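Local coordinates for protein toll (Drosophila melanogaster, PDB 4LXR), which acts as the receptor for cleaved, active spaetzle, signalling for antifungal immunity in flies and for dorsal-ventral polarity in the embryo, at residues I28-A31 against P36-R39; I247-N252 against G260-N265; N534-D539 against T579-I584; C610-R613 against A618-I621. One frame throughout, in Å; residues are numbered along the deposited sequence.

The four contacts follow one another along the extracellular leucine-rich repeat part of Toll. Contact 1 is a hairpin at the N-terminal end and contact 2 lies within a single repeat, their centres 50 Å apart; the hairpin leads into the row of parallel repeat strands to which strand 246-248 of contact 2 belongs. Contact 3 lies in the first C-terminal cap, across the centre of the chain from both. Contact 4, a hairpin in the N-terminal cap of the second run of repeats, has its centre only 20 Å from that of contact 3 but 86 Å from that of contact 1. The chain is thus two capped solenoids in series, with spaetzle reaching contacts 1 and 2.

Contact 1: residues I28-A31 against P36-R39; sequences ICPA and PTFR
Cys29 and Phe38 hold the tight part of this contact, pairing through their backbones as antiparallel neighbours. Cys29 N donates to Phe38 O over 2.9 Å, and Phe38 N returns a nearly straight bond to Cys29 O (3.1 Å, 171° at the hydrogen). The same Cys29 O also receives Thr37 N at 2.7 Å, a weak bond because its N-H is badly bent. One carbonyl is thus gripped by two successive amides. Pro36 closes in beside this acceptor, its CB 3.3 Å from Cys29 O, and the same Pro36 CB meets Ile28 CB at 4.1 Å.

Ile28 and Arg39 lie alongside each other, pointing the same way. The arginine starts out extended, with CG opposite the backbone N (chi1 -172°), then bends at chi3 (-49°) and brings NH1 within 3.8 Å of Ile28 CG2. This end is looser, and Arg39 also packs on Lys15 of a spaetzle chain. The turn side is the more open one: Pro30, which follows a cis peptide, is exposed and merely passes Thr37, with CD 3.9 Å from OG1. That hydroxyl is hydrogen-bonded to Gln62. Phe38, by contrast, carries its ring away from the pairing to pack on Ile50, Leu54 and Leu63, and Cys29 is tied by a disulfide to Cys16.

Two residues facing one across antiparallel strands make a classic beta bulge, set here at the start of the hairpin's second strand in the disulfide-bonded N-terminal region that caps the repeats.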
loop_
_atom_site.group_PDB
_atom_site.type_symbol
_atom_site.label_atom_id
_atom_site.label_comp_id
_atom_site.label_asym_id
_atom_site.label_seq_id
_atom_site.Cartn_x
_atom_site.Cartn_y
_atom_site.Cartn_z
ATOM N N ILE A 28 -28.489 -31.474 -4.042
ATOM C CA ILE A 28 -28.379 -31.675 -5.488
ATOM C C ILE A 28 -29.275 -32.807 -5.974
ATOM O O ILE A 28 -29.479 -33.805 -5.279
ATOM C CB ILE A 28 -26.918 -31.875 -5.982
ATOM C CG1 ILE A 28 -26.443 -33.303 -5.755
ATOM C CG2 ILE A 28 -25.974 -30.887 -5.319
ATOM C CD1 ILE A 28 -24.973 -33.491 -6.054
ATOM N N CYS A 29 -29.833 -32.620 -7.165
ATOM C CA CYS A 29 -30.738 -33.588 -7.763
ATOM C C CYS A 29 -30.429 -33.700 -9.256
ATOM O O CYS A 29 -30.351 -32.685 -9.951
ATOM C CB CYS A 29 -32.192 -33.155 -7.561
ATOM S SG CYS A 29 -32.698 -32.864 -5.834
ATOM N N PRO A 30 -30.219 -34.929 -9.754
ATOM C CA PRO A 30 -30.127 -36.198 -9.019
ATOM C C PRO A 30 -28.865 -36.283 -8.161
ATOM O O PRO A 30 -27.948 -35.477 -8.323
ATOM C CB PRO A 30 -30.057 -37.247 -10.136
ATOM C CG PRO A 30 -30.609 -36.568 -11.345
ATOM C CD PRO A 30 -30.183 -35.139 -11.210
ATOM N N ALA A 31 -28.827 -37.265 -7.264
ATOM C CA ALA A 31 -27.740 -37.410 -6.301
ATOM C C ALA A 31 -26.353 -37.487 -6.931
ATOM O O ALA A 31 -25.425 -36.821 -6.478
ATOM C CB ALA A 31 -27.983 -38.629 -5.409
ATOM N N PRO A 36 -26.194 -31.441 -12.041
ATOM C CA PRO A 36 -27.526 -31.675 -11.472
ATOM C C PRO A 36 -28.589 -30.767 -12.071
ATOM O O PRO A 36 -28.302 -29.622 -12.430
ATOM C CB PRO A 36 -27.337 -31.359 -9.980
ATOM C CG PRO A 36 -26.122 -30.502 -9.918
ATOM C CD PRO A 36 -25.232 -30.968 -11.026
ATOM N N THR A 37 -29.805 -31.293 -12.178
ATOM C CA THR A 37 -30.941 -30.542 -12.690
ATOM C C THR A 37 -31.245 -29.405 -11.726
ATOM O O THR A 37 -31.565 -28.282 -12.145
ATOM C CB THR A 37 -32.180 -31.444 -12.841
ATOM O OG1 THR A 37 -31.840 -32.596 -13.618
ATOM C CG2 THR A 37 -33.280 -30.722 -13.551
ATOM N N PHE A 38 -31.126 -29.707 -10.434
ATOM C CA PHE A 38 -31.384 -28.740 -9.379
ATOM C C PHE A 38 -30.281 -28.745 -8.348
ATOM O O PHE A 38 -29.767 -29.793 -7.963
ATOM C CB PHE A 38 -32.711 -29.026 -8.694
ATOM C CG PHE A 38 -33.881 -28.953 -9.621
ATOM C CD1 PHE A 38 -34.404 -27.727 -10.001
ATOM C CD2 PHE A 38 -34.444 -30.100 -10.137
ATOM C CE1 PHE A 38 -35.478 -27.655 -10.857
ATOM C CE2 PHE A 38 -35.520 -30.032 -11.000
ATOM C CZ PHE A 38 -36.034 -28.809 -11.360
ATOM N N ARG A 39 -29.921 -27.551 -7.906
ATOM C CA ARG A 39 -29.019 -27.399 -6.794
ATOM C C ARG A 39 -29.670 -26.398 -5.871
ATOM O O ARG A 39 -29.818 -25.237 -6.225
ATOM C CB ARG A 39 -27.656 -26.889 -7.263
ATOM C CG ARG A 39 -26.609 -26.878 -6.174
ATOM C CD ARG A 39 -25.287 -26.306 -6.671
ATOM N NE ARG A 39 -24.862 -26.895 -7.939
ATOM C CZ ARG A 39 -24.030 -27.927 -8.044
ATOM N NH1 ARG A 39 -23.529 -28.493 -6.957
ATOM N NH2 ARG A 39 -23.697 -28.393 -9.241
#

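Contact 2: residues I247-N252 against G260-N265; sequences INLSAN and GLFDHN
Ile247 overlaps the ring of Phe262 at a slant, its CD1 reaching 3.8 Å from CE1 and 4.0 Å from CD1 of the phenylalanine. The two side chains run past one another, each heading the opposite way. The isoleucine manages this because CG1 lies beside its own backbone N (chi1 -68°) and the chain then runs out straight. Leu249 arrives differently: its CD1 comes head-on to the ring edge, close to the ring plane and 4.1 Å from Phe262 CZ, and also touches Leu261 CD2 at 4.3 Å. Leu261 in turn sets its CG above one face of the Phe262 ring, toward the rim, so the aromatic group is flanked by aliphatic carbon of both segments.

This is the interior of one leucine-rich repeat, LRR 5. The short strand sends Ile247 inward, and Leu249, just past its end, follows; the returning loop, built of two overlapping type I turns, supplies a phenylalanine at the position that forms a stacked aromatic spine in many Toll-like receptors. Val271 and Leu268 of the next repeat also pack on that ring. Asn252 belongs to the family's asparagine ladder, which binds each repeat to the one before.

Asn248 and Ser250 lie on the ligand side, where they touch spaetzle chains. Asn248 OD1 takes two bonds: Ser250 OG at 2.7 Å, in the carbonyl plane on a lone pair, and Ser250 N at 3.0 Å from well above that plane, an Asx turn. Farther along, Asn252 ND2 donates to Leu249 O at 2.9 Å and to Ile225 O, while its OD1 accepts from Asn228 N and Ile230 N.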
loop_
_atom_site.group_PDB
_atom_site.type_symbol
_atom_site.label_atom_id
_atom_site.label_comp_id
_atom_site.label_asym_id
_atom_site.label_seq_id
_atom_site.Cartn_x
_atom_site.Cartn_y
_atom_site.Cartn_z
ATOM N N ILE A 247 -30.407 13.306 -6.561
ATOM C CA ILE A 247 -30.461 13.276 -7.998
ATOM C C ILE A 247 -29.140 12.786 -8.567
ATOM O O ILE A 247 -28.069 13.294 -8.207
ATOM C CB ILE A 247 -30.798 14.665 -8.563
ATOM C CG1 ILE A 247 -32.239 15.044 -8.202
ATOM C CG2 ILE A 247 -30.624 14.670 -10.053
ATOM C CD1 ILE A 247 -32.647 16.479 -8.620
ATOM N N ASN A 248 -29.212 11.786 -9.443
ATOM C CA ASN A 248 -28.017 11.313 -10.121
ATOM C C ASN A 248 -28.077 11.538 -11.630
ATOM O O ASN A 248 -28.887 10.924 -12.320
ATOM C CB ASN A 248 -27.712 9.846 -9.792
ATOM C CG ASN A 248 -26.304 9.425 -10.244
ATOM O OD1 ASN A 248 -25.572 10.213 -10.828
ATOM N ND2 ASN A 248 -25.925 8.190 -9.950
ATOM N N LEU A 249 -27.189 12.406 -12.124
ATOM C CA LEU A 249 -27.123 12.770 -13.525
ATOM C C LEU A 249 -25.849 12.258 -14.195
ATOM O O LEU A 249 -25.513 12.716 -15.293
ATOM C CB LEU A 249 -27.134 14.287 -13.669
ATOM C CG LEU A 249 -28.310 15.062 -13.061
ATOM C CD1 LEU A 249 -28.145 16.571 -13.294
ATOM C CD2 LEU A 249 -29.629 14.573 -13.641
ATOM N N SER A 250 -25.151 11.323 -13.544
ATOM C CA SER A 250 -23.817 10.902 -13.980
ATOM C C SER A 250 -23.806 10.202 -15.344
ATOM O O SER A 250 -24.840 9.797 -15.868
ATOM C CB SER A 250 -23.153 9.982 -12.937
ATOM O OG SER A 250 -23.016 10.614 -11.677
ATOM N N ALA A 251 -22.609 10.074 -15.905
ATOM C CA ALA A 251 -22.373 9.278 -17.096
ATOM C C ALA A 251 -23.297 9.650 -18.248
ATOM O O ALA A 251 -23.748 8.793 -18.990
ATOM C CB ALA A 251 -22.462 7.779 -16.769
ATOM N N ASN A 252 -23.580 10.937 -18.381
ATOM C CA ASN A 252 -24.351 11.425 -19.505
ATOM C C ASN A 252 -23.477 12.259 -20.450
ATOM O O ASN A 252 -22.244 12.191 -20.389
ATOM C CB ASN A 252 -25.603 12.183 -19.026
ATOM C CG ASN A 252 -26.709 11.234 -18.570
ATOM O OD1 ASN A 252 -27.193 10.417 -19.358
ATOM N ND2 ASN A 252 -27.087 11.310 -17.293
ATOM N N GLY A 260 -30.848 27.420 -13.192
ATOM C CA GLY A 260 -32.138 27.193 -12.561
ATOM C C GLY A 260 -32.635 25.754 -12.608
ATOM O O GLY A 260 -33.789 25.492 -12.277
ATOM N N LEU A 261 -31.771 24.824 -13.018
ATOM C CA LEU A 261 -32.128 23.397 -13.067
ATOM C C LEU A 261 -32.676 22.827 -11.749
ATOM O O LEU A 261 -33.477 21.890 -11.768
ATOM C CB LEU A 261 -30.935 22.550 -13.545
ATOM C CG LEU A 261 -31.182 21.060 -13.838
ATOM C CD1 LEU A 261 -32.230 20.876 -14.912
ATOM C CD2 LEU A 261 -29.874 20.346 -14.234
ATOM N N PHE A 262 -32.248 23.369 -10.606
ATOM C CA PHE A 262 -32.735 22.854 -9.320
ATOM C C PHE A 262 -33.537 23.853 -8.500
ATOM O O PHE A 262 -33.752 23.641 -7.309
ATOM C CB PHE A 262 -31.590 22.296 -8.467
ATOM C CG PHE A 262 -30.748 21.283 -9.180
ATOM C CD1 PHE A 262 -31.307 20.108 -9.648
ATOM C CD2 PHE A 262 -29.403 21.512 -9.395
ATOM C CE1 PHE A 262 -30.539 19.182 -10.322
ATOM C CE2 PHE A 262 -28.626 20.590 -10.063
ATOM C CZ PHE A 262 -29.197 19.420 -10.531
ATOM N N ASP A 263 -33.992 24.929 -9.136
ATOM C CA ASP A 263 -34.686 26.004 -8.431
ATOM C C ASP A 263 -35.955 25.565 -7.708
ATOM O O ASP A 263 -36.318 26.148 -6.704
ATOM C CB ASP A 263 -35.018 27.156 -9.387
ATOM C CG ASP A 263 -33.849 28.090 -9.599
ATOM O OD1 ASP A 263 -32.693 27.678 -9.322
ATOM O OD2 ASP A 263 -34.090 29.230 -10.050
ATOM N N HIS A 264 -36.628 24.542 -8.219
ATOM C CA HIS A 264 -37.847 24.051 -7.573
ATOM C C HIS A 264 -37.609 22.838 -6.683
ATOM O O HIS A 264 -38.551 22.282 -6.114
ATOM C CB HIS A 264 -38.917 23.742 -8.620
ATOM C CG HIS A 264 -39.357 24.946 -9.389
ATOM N ND1 HIS A 264 -39.022 25.148 -10.712
ATOM C CD2 HIS A 264 -40.075 26.029 -9.012
ATOM C CE1 HIS A 264 -39.533 26.297 -11.119
ATOM N NE2 HIS A 264 -40.173 26.853 -10.105
ATOM N N ASN A 265 -36.348 22.438 -6.553
ATOM C CA ASN A 265 -35.991 21.293 -5.734
ATOM C C ASN A 265 -35.196 21.729 -4.503
ATOM O O ASN A 265 -33.966 21.561 -4.448
ATOM C CB ASN A 265 -35.181 20.301 -6.563
ATOM C CG ASN A 265 -35.749 20.112 -7.950
ATOM O OD1 ASN A 265 -35.268 20.704 -8.911
ATOM N ND2 ASN A 265 -36.795 19.295 -8.060
#

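Contact 3: residues N534-D539 against T579-I584; sequences NPLVCD and TPVRQI
Ile584 and Cys538 meet through their tips, and the isoleucine repays following outward. Its CB already points to the segment 534-539. From there CG1 takes the place beside the backbone N (chi1 -59°), still 5.0 Å from Cys538 SG. The last bond runs on straight, so that Ile584 CD1 closes to 3.8 Å from Cys538 SG. The same Ile584 CD1 lies 4.0 Å from Val581 CG2 of its own segment. The side chain also packs on Ile546 and Leu589.

The second meeting is tighter. Leu536 holds CG opposite its backbone N (chi1 -165°), which extends CD2 to 3.5 Å from Val581 CG2, the two side chains crossing at about a right angle. Helix 543-549 adds Phe545, Ile546 and Val549 around the valine. No hydrogen bond spans the two segments, and all four touching residues are buried.

Cys538 SG is disulfide-bonded to Cys570, so its sulfur joins the apolar packing while anchoring the chain to strand 570-572. Hydrophobic packing around a disulfide, between a chain leaving the last repeats and a distant loop, is characteristic of the cysteine-rich LRRCT cap, here the first of two in Toll.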
loop_
_atom_site.group_PDB
_atom_site.type_symbol
_atom_site.label_atom_id
_atom_site.label_comp_id
_atom_site.label_asym_id
_atom_site.label_seq_id
_atom_site.Cartn_x
_atom_site.Cartn_y
_atom_site.Cartn_z
ATOM N N ASN A 534 20.995 2.876 0.621
ATOM C CA ASN A 534 21.786 4.087 0.587
ATOM C C ASN A 534 23.189 3.794 0.052
ATOM O O ASN A 534 23.698 2.683 0.223
ATOM C CB ASN A 534 21.826 4.718 1.974
ATOM C CG ASN A 534 20.630 5.614 2.226
ATOM O OD1 ASN A 534 20.520 6.688 1.630
ATOM N ND2 ASN A 534 19.729 5.183 3.107
ATOM N N PRO A 535 23.810 4.777 -0.623
ATOM C CA PRO A 535 25.123 4.561 -1.257
ATOM C C PRO A 535 26.321 4.632 -0.285
ATOM O O PRO A 535 27.241 5.426 -0.473
ATOM C CB PRO A 535 25.191 5.693 -2.294
ATOM C CG PRO A 535 24.378 6.799 -1.685
ATOM C CD PRO A 535 23.248 6.104 -0.943
ATOM N N LEU A 536 26.318 3.783 0.731
ATOM C CA LEU A 536 27.300 3.876 1.810
ATOM C C LEU A 536 28.740 3.641 1.356
ATOM O O LEU A 536 29.028 2.670 0.650
ATOM C CB LEU A 536 26.941 2.886 2.916
ATOM C CG LEU A 536 27.635 3.089 4.259
ATOM C CD1 LEU A 536 27.198 4.409 4.886
ATOM C CD2 LEU A 536 27.339 1.921 5.177
ATOM N N VAL A 537 29.634 4.550 1.741
ATOM C CA VAL A 537 31.063 4.365 1.501
ATOM C C VAL A 537 31.644 3.593 2.686
ATOM O O VAL A 537 31.680 4.098 3.810
ATOM C CB VAL A 537 31.815 5.712 1.315
ATOM C CG1 VAL A 537 33.324 5.485 1.304
ATOM C CG2 VAL A 537 31.373 6.414 0.025
ATOM N N CYS A 538 32.064 2.356 2.443
ATOM C CA CYS A 538 32.557 1.500 3.518
ATOM C C CYS A 538 34.065 1.620 3.716
ATOM O O CYS A 538 34.835 0.762 3.282
ATOM C CB CYS A 538 32.152 0.051 3.279
ATOM S SG CYS A 538 30.364 -0.185 3.280
ATOM N N ASP A 539 34.465 2.708 4.368
ATOM C CA ASP A 539 35.854 2.966 4.707
ATOM C C ASP A 539 36.022 3.034 6.228
ATOM O O ASP A 539 35.082 2.744 6.972
ATOM C CB ASP A 539 36.388 4.225 3.993
ATOM C CG ASP A 539 35.592 5.492 4.307
ATOM O OD1 ASP A 539 34.859 5.544 5.315
ATOM O OD2 ASP A 539 35.719 6.463 3.532
ATOM N N THR A 579 28.471 -5.837 -0.746
ATOM C CA THR A 579 28.323 -6.666 0.448
ATOM C C THR A 579 27.553 -5.953 1.554
ATOM O O THR A 579 27.907 -4.843 1.948
ATOM C CB THR A 579 29.693 -7.146 0.985
ATOM O OG1 THR A 579 30.206 -6.208 1.939
ATOM C CG2 THR A 579 30.684 -7.318 -0.164
ATOM N N PRO A 580 26.489 -6.597 2.053
ATOM C CA PRO A 580 25.625 -6.033 3.094
ATOM C C PRO A 580 26.378 -5.702 4.377
ATOM O O PRO A 580 27.195 -6.488 4.863
ATOM C CB PRO A 580 24.602 -7.145 3.340
ATOM C CG PRO A 580 24.566 -7.901 2.054
ATOM C CD PRO A 580 25.980 -7.888 1.560
ATOM N N VAL A 581 26.066 -4.528 4.913
ATOM C CA VAL A 581 26.735 -3.950 6.077
ATOM C C VAL A 581 26.978 -4.904 7.259
ATOM O O VAL A 581 28.010 -4.817 7.926
ATOM C CB VAL A 581 25.994 -2.663 6.521
ATOM C CG1 VAL A 581 25.865 -2.572 8.029
ATOM C CG2 VAL A 581 26.687 -1.442 5.949
ATOM N N ARG A 582 26.044 -5.820 7.500
ATOM C CA ARG A 582 26.180 -6.779 8.596
ATOM C C ARG A 582 27.339 -7.752 8.354
ATOM O O ARG A 582 28.030 -8.157 9.294
ATOM C CB ARG A 582 24.866 -7.544 8.815
ATOM C CG ARG A 582 24.780 -8.269 10.153
ATOM C CD ARG A 582 23.411 -8.912 10.391
ATOM N NE ARG A 582 23.123 -10.005 9.460
ATOM C CZ ARG A 582 22.155 -10.905 9.631
ATOM N NH1 ARG A 582 21.374 -10.860 10.705
ATOM N NH2 ARG A 582 21.969 -11.860 8.727
ATOM N N GLN A 583 27.555 -8.104 7.087
ATOM C CA GLN A 583 28.571 -9.085 6.709
ATOM C C GLN A 583 29.991 -8.527 6.718
ATOM O O GLN A 583 30.954 -9.265 6.524
ATOM C CB GLN A 583 28.273 -9.645 5.317
ATOM C CG GLN A 583 26.979 -10.427 5.209
ATOM C CD GLN A 583 26.778 -11.007 3.819
ATOM O OE1 GLN A 583 25.701 -11.510 3.489
ATOM N NE2 GLN A 583 27.818 -10.937 2.994
ATOM N N ILE A 584 30.125 -7.224 6.925
ATOM C CA ILE A 584 31.437 -6.594 6.871
ATOM C C ILE A 584 32.290 -6.956 8.077
ATOM O O ILE A 584 31.821 -6.924 9.216
ATOM C CB ILE A 584 31.321 -5.071 6.787
ATOM C CG1 ILE A 584 30.526 -4.676 5.554
ATOM C CG2 ILE A 584 32.691 -4.419 6.738
ATOM C CD1 ILE A 584 30.249 -3.208 5.508
#

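Contact 4: residues C610-R613 against A618-I621; sequences CHVR and ALVI
Strands 610-613 and 618-621 run antiparallel, their axes at 158° and 4.7 Å apart at the closest, and four backbone hydrogen bonds join them in two reciprocal pairs, His611 with Val620 and Arg613 with Ala618. Val612 with Leu619, a non-hydrogen-bonded pair, lies between them, and another, Cys610 with Ile621, lies beyond His611 and Val620.

His611 and Val620 stand side by side. With CG of the histidine set between its backbone N and carbonyl carbon (chi1 61°), the ring swings across so that Val620 CB lies over one face, 3.8 Å from the His611 ring centroid and 22° off the normal: a CH-pi contact. Arg613 passes the same valine at a slant, bending at chi3 so that NH2 sits 3.4 Å from Val620 CG2 while NH1 approaches Ala618 CB at the same 3.4 Å. The charge is met elsewhere, by a salt bridge from Arg613 NH1 to Asp616 in the turn.

On the other face the contacts are apolar and wider: Val612 CG2 meets Leu619 CD1 at 4.0 Å, and Cys610 SG lies 3.9 Å from Ile621 CG2. That sulfur is also held in a disulfide with Cys604, and Met644 packs on both Leu619 and Ile621.

Strand 618-622 then pairs in parallel with strand 643-647. A disulfide-anchored beta hairpin that leads into parallel repeat strands is the signature of an LRRNT cap, here opening Toll's second run of leucine-rich repeats.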
loop_
_atom_site.group_PDB
_atom_site.type_symbol
_atom_site.label_atom_id
_atom_site.label_comp_id
_atom_site.label_asym_id
_atom_site.label_seq_id
_atom_site.Cartn_x
_atom_site.Cartn_y
_atom_site.Cartn_z
ATOM N N CYS A 610 49.603 2.896 1.105
ATOM C CA CYS A 610 49.480 3.006 2.554
ATOM C C CYS A 610 48.028 3.255 2.932
ATOM O O CYS A 610 47.328 3.998 2.254
ATOM C CB CYS A 610 50.346 4.155 3.089
ATOM S SG CYS A 610 52.058 4.213 2.464
ATOM N N HIS A 611 47.565 2.639 4.011
ATOM C CA HIS A 611 46.212 2.923 4.482
ATOM C C HIS A 611 46.135 2.822 5.992
ATOM O O HIS A 611 47.075 2.367 6.648
ATOM C CB HIS A 611 45.188 1.981 3.845
ATOM C CG HIS A 611 45.423 0.537 4.166
ATOM N ND1 HIS A 611 46.132 -0.303 3.335
ATOM C CD2 HIS A 611 45.058 -0.212 5.233
ATOM C CE1 HIS A 611 46.182 -1.510 3.871
ATOM N NE2 HIS A 611 45.537 -1.482 5.023
ATOM N N VAL A 612 44.995 3.240 6.526
ATOM C CA VAL A 612 44.733 3.226 7.954
ATOM C C VAL A 612 43.554 2.307 8.237
ATOM O O VAL A 612 42.539 2.337 7.533
ATOM C CB VAL A 612 44.436 4.645 8.478
ATOM C CG1 VAL A 612 43.737 4.597 9.818
ATOM C CG2 VAL A 612 45.715 5.454 8.574
ATOM N N ARG A 613 43.698 1.484 9.264
ATOM C CA ARG A 613 42.667 0.547 9.663
ATOM C C ARG A 613 42.184 0.998 11.033
ATOM O O ARG A 613 42.926 0.899 12.006
ATOM C CB ARG A 613 43.272 -0.855 9.753
ATOM C CG ARG A 613 42.275 -1.984 9.883
ATOM C CD ARG A 613 42.963 -3.233 10.431
ATOM N NE ARG A 613 44.157 -3.593 9.681
ATOM C CZ ARG A 613 45.343 -3.835 10.226
ATOM N NH1 ARG A 613 45.504 -3.762 11.537
ATOM N NH2 ARG A 613 46.371 -4.163 9.460
ATOM N N ALA A 618 45.660 1.020 13.124
ATOM C CA ALA A 618 46.915 0.678 12.472
ATOM C C ALA A 618 47.173 1.455 11.189
ATOM O O ALA A 618 46.329 1.503 10.294
ATOM C CB ALA A 618 46.984 -0.819 12.205
ATOM N N LEU A 619 48.351 2.066 11.116
ATOM C CA LEU A 619 48.880 2.582 9.863
ATOM C C LEU A 619 49.628 1.452 9.150
ATOM O O LEU A 619 50.605 0.903 9.673
ATOM C CB LEU A 619 49.826 3.747 10.121
ATOM C CG LEU A 619 50.585 4.241 8.890
ATOM C CD1 LEU A 619 49.637 4.933 7.898
ATOM C CD2 LEU A 619 51.737 5.150 9.287
ATOM N N VAL A 620 49.150 1.096 7.966
ATOM C CA VAL A 620 49.713 -0.004 7.207
ATOM C C VAL A 620 50.465 0.533 6.003
ATOM O O VAL A 620 49.872 1.153 5.121
ATOM C CB VAL A 620 48.607 -0.953 6.727
ATOM C CG1 VAL A 620 49.177 -2.040 5.846
ATOM C CG2 VAL A 620 47.874 -1.546 7.913
ATOM N N ILE A 621 51.774 0.303 5.971
ATOM C CA ILE A 621 52.601 0.725 4.851
ATOM C C ILE A 621 53.094 -0.469 4.045
ATOM O O ILE A 621 53.915 -1.256 4.525
ATOM C CB ILE A 621 53.808 1.535 5.318
ATOM C CG1 ILE A 621 53.353 2.786 6.061
ATOM C CG2 ILE A 621 54.691 1.912 4.137
ATOM C CD1 ILE A 621 54.497 3.546 6.684
#